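Local coordinates for DUF574 domain-containing protein (Thermobifida fusca, PDB 2QE6) that probably transfers methyl groups from S-adenosylmethionine, which it binds in a Rossmann-like methyltransferase domain, to a substrate not yet identified, at residues G165-L170 / M194-D199. The protein carries 1 engineered substitution. Sequence-based numbering, arbitrary orientation.
Sequences GMLHYL and MTSLVD. With SAM (S-adenosylmethionine), chain F.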
loop_
_atom_site.group_PDB
_atom_site.type_symbol
_atom_site.label_atom_id
_atom_site.label_comp_id
_atom_site.label_asym_id
_atom_site.label_seq_id
_atom_site.Cartn_x
_atom_site.Cartn_y
_atom_site.Cartn_z
ATOM N N GLY A 165 1.401 -1.894 -1.653
ATOM C CA GLY A 165 2.687 -2.152 -1.030
ATOM C C GLY A 165 2.650 -2.963 0.239
ATOM O O GLY A 165 3.575 -2.859 1.078
HETATM N N MSE A 166 1.592 -3.770 0.388
HETATM C CA MSE A 166 1.209 -4.391 1.688
HETATM C C MSE A 166 1.044 -5.921 1.497
HETATM O O MSE A 166 1.318 -6.719 2.421
HETATM C CB MSE A 166 -0.088 -3.633 2.183
HETATM C CG MSE A 166 -0.770 -3.774 3.626
HETATM SE SE MSE A 166 0.481 -4.140 4.999
HETATM C CE MSE A 166 -0.174 -5.912 5.435
ATOM N N LEU A 167 0.646 -6.378 0.309
ATOM C CA LEU A 167 0.302 -7.813 0.168
ATOM C C LEU A 167 1.478 -8.724 0.499
ATOM O O LEU A 167 1.291 -9.810 1.039
ATOM C CB LEU A 167 -0.230 -8.154 -1.248
ATOM C CG LEU A 167 -0.712 -9.597 -1.587
ATOM C CD1 LEU A 167 -1.805 -10.047 -0.632
ATOM C CD2 LEU A 167 -1.217 -9.782 -3.068
ATOM N N HIS A 168 2.686 -8.297 0.142
ATOM C CA HIS A 168 3.877 -9.151 0.348
ATOM C C HIS A 168 4.324 -9.211 1.825
ATOM O O HIS A 168 5.274 -9.886 2.152
ATOM C CB HIS A 168 5.039 -8.717 -0.576
ATOM C CG HIS A 168 5.354 -7.246 -0.545
ATOM N ND1 HIS A 168 4.740 -6.333 -1.368
ATOM C CD2 HIS A 168 6.202 -6.533 0.238
ATOM C CE1 HIS A 168 5.216 -5.128 -1.121
ATOM N NE2 HIS A 168 6.094 -5.218 -0.138
ATOM N N TYR A 169 3.633 -8.497 2.723
ATOM C CA TYR A 169 3.879 -8.638 4.169
ATOM C C TYR A 169 2.882 -9.584 4.837
ATOM O O TYR A 169 2.921 -9.740 6.068
ATOM C CB TYR A 169 3.873 -7.249 4.869
ATOM C CG TYR A 169 4.925 -6.331 4.297
ATOM C CD1 TYR A 169 6.276 -6.686 4.313
ATOM C CD2 TYR A 169 4.564 -5.160 3.670
ATOM C CE1 TYR A 169 7.243 -5.885 3.715
ATOM C CE2 TYR A 169 5.504 -4.350 3.091
ATOM C CZ TYR A 169 6.841 -4.697 3.131
ATOM O OH TYR A 169 7.739 -3.860 2.533
ATOM N N LEU A 170 1.980 -10.191 4.043
ATOM C CA LEU A 170 1.001 -11.161 4.557
ATOM C C LEU A 170 1.499 -12.550 4.218
ATOM O O LEU A 170 1.655 -12.888 3.063
ATOM C CB LEU A 170 -0.410 -10.947 3.961
ATOM C CG LEU A 170 -1.090 -9.581 4.238
ATOM C CD1 LEU A 170 -2.475 -9.457 3.574
ATOM C CD2 LEU A 170 -1.201 -9.335 5.725
HETATM N N MSE A 194 -4.552 -3.459 -4.735
HETATM C CA MSE A 194 -3.364 -3.960 -4.083
HETATM C C MSE A 194 -2.142 -3.884 -4.986
HETATM O O MSE A 194 -2.266 -3.936 -6.215
HETATM C CB MSE A 194 -3.555 -5.438 -3.698
HETATM C CG MSE A 194 -4.855 -5.696 -2.968
HETATM SE SE MSE A 194 -4.847 -7.435 -2.102
HETATM C CE MSE A 194 -5.250 -8.602 -3.625
ATOM N N THR A 195 -0.955 -3.798 -4.387
ATOM C CA THR A 195 0.270 -3.990 -5.152
ATOM C C THR A 195 1.114 -4.973 -4.344
ATOM O O THR A 195 0.904 -5.139 -3.154
ATOM C CB THR A 195 1.015 -2.708 -5.469
ATOM O OG1 THR A 195 1.706 -2.246 -4.294
ATOM C CG2 THR A 195 0.065 -1.657 -6.029
ATOM N N SER A 196 2.080 -5.591 -4.985
ATOM C CA SER A 196 2.802 -6.680 -4.352
ATOM C C SER A 196 4.119 -6.892 -5.069
ATOM O O SER A 196 4.176 -6.830 -6.283
ATOM C CB SER A 196 2.016 -7.967 -4.457
ATOM O OG SER A 196 2.753 -9.083 -3.875
ATOM N N LEU A 197 5.151 -7.196 -4.294
ATOM C CA LEU A 197 6.318 -7.858 -4.793
ATOM C C LEU A 197 5.908 -9.115 -5.560
ATOM O O LEU A 197 5.109 -9.932 -5.065
ATOM C CB LEU A 197 7.227 -8.182 -3.596
ATOM C CG LEU A 197 8.596 -8.837 -3.784
ATOM C CD1 LEU A 197 9.526 -8.050 -4.753
ATOM C CD2 LEU A 197 9.193 -8.964 -2.400
ATOM N N VAL A 198 6.483 -9.300 -6.756
ATOM C CA VAL A 198 6.029 -10.355 -7.691
ATOM C C VAL A 198 7.183 -11.316 -7.937
ATOM O O VAL A 198 8.339 -10.936 -7.857
ATOM C CB VAL A 198 5.460 -9.764 -9.042
ATOM C CG1 VAL A 198 6.568 -9.190 -9.920
ATOM C CG2 VAL A 198 4.631 -10.834 -9.803
ATOM N N ASP A 199 6.860 -12.587 -8.143
ATOM C CA ASP A 199 7.821 -13.592 -8.615
ATOM C C ASP A 199 7.399 -13.902 -10.054
ATOM O O ASP A 199 6.391 -14.570 -10.285
ATOM C CB ASP A 199 7.766 -14.870 -7.761
ATOM C CG ASP A 199 8.814 -15.906 -8.143
ATOM O OD1 ASP A 199 9.432 -15.784 -9.201
ATOM O OD2 ASP A 199 8.998 -16.873 -7.389
HETATM N N SAM F . 1.064 1.507 1.290
HETATM C CA SAM F . 2.282 2.395 1.133
HETATM C C SAM F . 2.712 2.402 -0.317
HETATM O O SAM F . 3.313 3.365 -0.779
HETATM O OXT SAM F . 2.486 1.422 -1.038
HETATM C CB SAM F . 3.523 2.002 1.957
HETATM C CG SAM F . 4.161 0.646 1.611
HETATM S SD SAM F . 5.499 0.091 2.719
HETATM C CE SAM F . 5.466 1.538 3.806
HETATM C "C5'" SAM F . 4.475 -1.007 3.721
HETATM C "C4'" SAM F . 3.657 -0.469 4.902
HETATM O "O4'" SAM F . 2.772 -1.493 5.371
HETATM C "C3'" SAM F . 4.502 -0.064 6.121
HETATM O "O3'" SAM F . 4.185 1.247 6.553
HETATM C "C2'" SAM F . 4.221 -1.096 7.202
HETATM O "O2'" SAM F . 4.412 -0.631 8.544
HETATM C "C1'" SAM F . 2.804 -1.496 6.806
HETATM N N9 SAM F . 2.487 -2.827 7.326
HETATM C C8 SAM F . 3.080 -4.053 7.030
HETATM N N7 SAM F . 2.447 -5.021 7.745
HETATM C C5 SAM F . 1.454 -4.418 8.472
HETATM C C6 SAM F . 0.493 -4.942 9.350
HETATM N N6 SAM F . 0.483 -6.277 9.616
HETATM N N1 SAM F . -0.395 -4.051 9.929
HETATM C C2 SAM F . -0.360 -2.668 9.656
HETATM N N3 SAM F . 0.600 -2.150 8.792
HETATM C C4 SAM F . 1.475 -3.035 8.212
#
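At the S-adenosylmethionine pocket, the loop that follows strand 160-163 packs against the C-terminal end of the neighbouring parallel strand 191-197. G165 N donates to T195 OG1 (2.7 Å, N-H...O angle 148°); this hydroxyl also hydrogen-bonds N61, a residue of the cofactor site. The positive phi of G165 suits a glycine, and SAM OXT lies too close to its CA to admit a CB. After G165 and M166, the 3-10 turn 167-169 lays L167 along the strand, its CB 3.9 Å from S196 CB and its CD2 4.2 Å from the selenomethionine methyl CE of M194. With CG between its backbone N and carbonyl carbon (chi1 50°), H168 swings its imidazole back to the strand: L197 CB lies over one face, 3.7 Å from H168 CG, in a CH-pi contact, while S196 CA meets the ring edge in plane. Replacing the imidazole by an alanine is likely to strip L197 CB of its aromatic partner and to open a gap beside S196 CA. Selenomethionine M166, just before the turn, and Y169, within it, reach the cofactor: M166 SE approaches SAM C8 (3.3 Å) and Y169 CE2 approaches SAM C5' (3.6 Å). Such a loop, lining the cofactor pocket while resting on the adjacent strand, is characteristic of Rossmann-like class I methyltransferases.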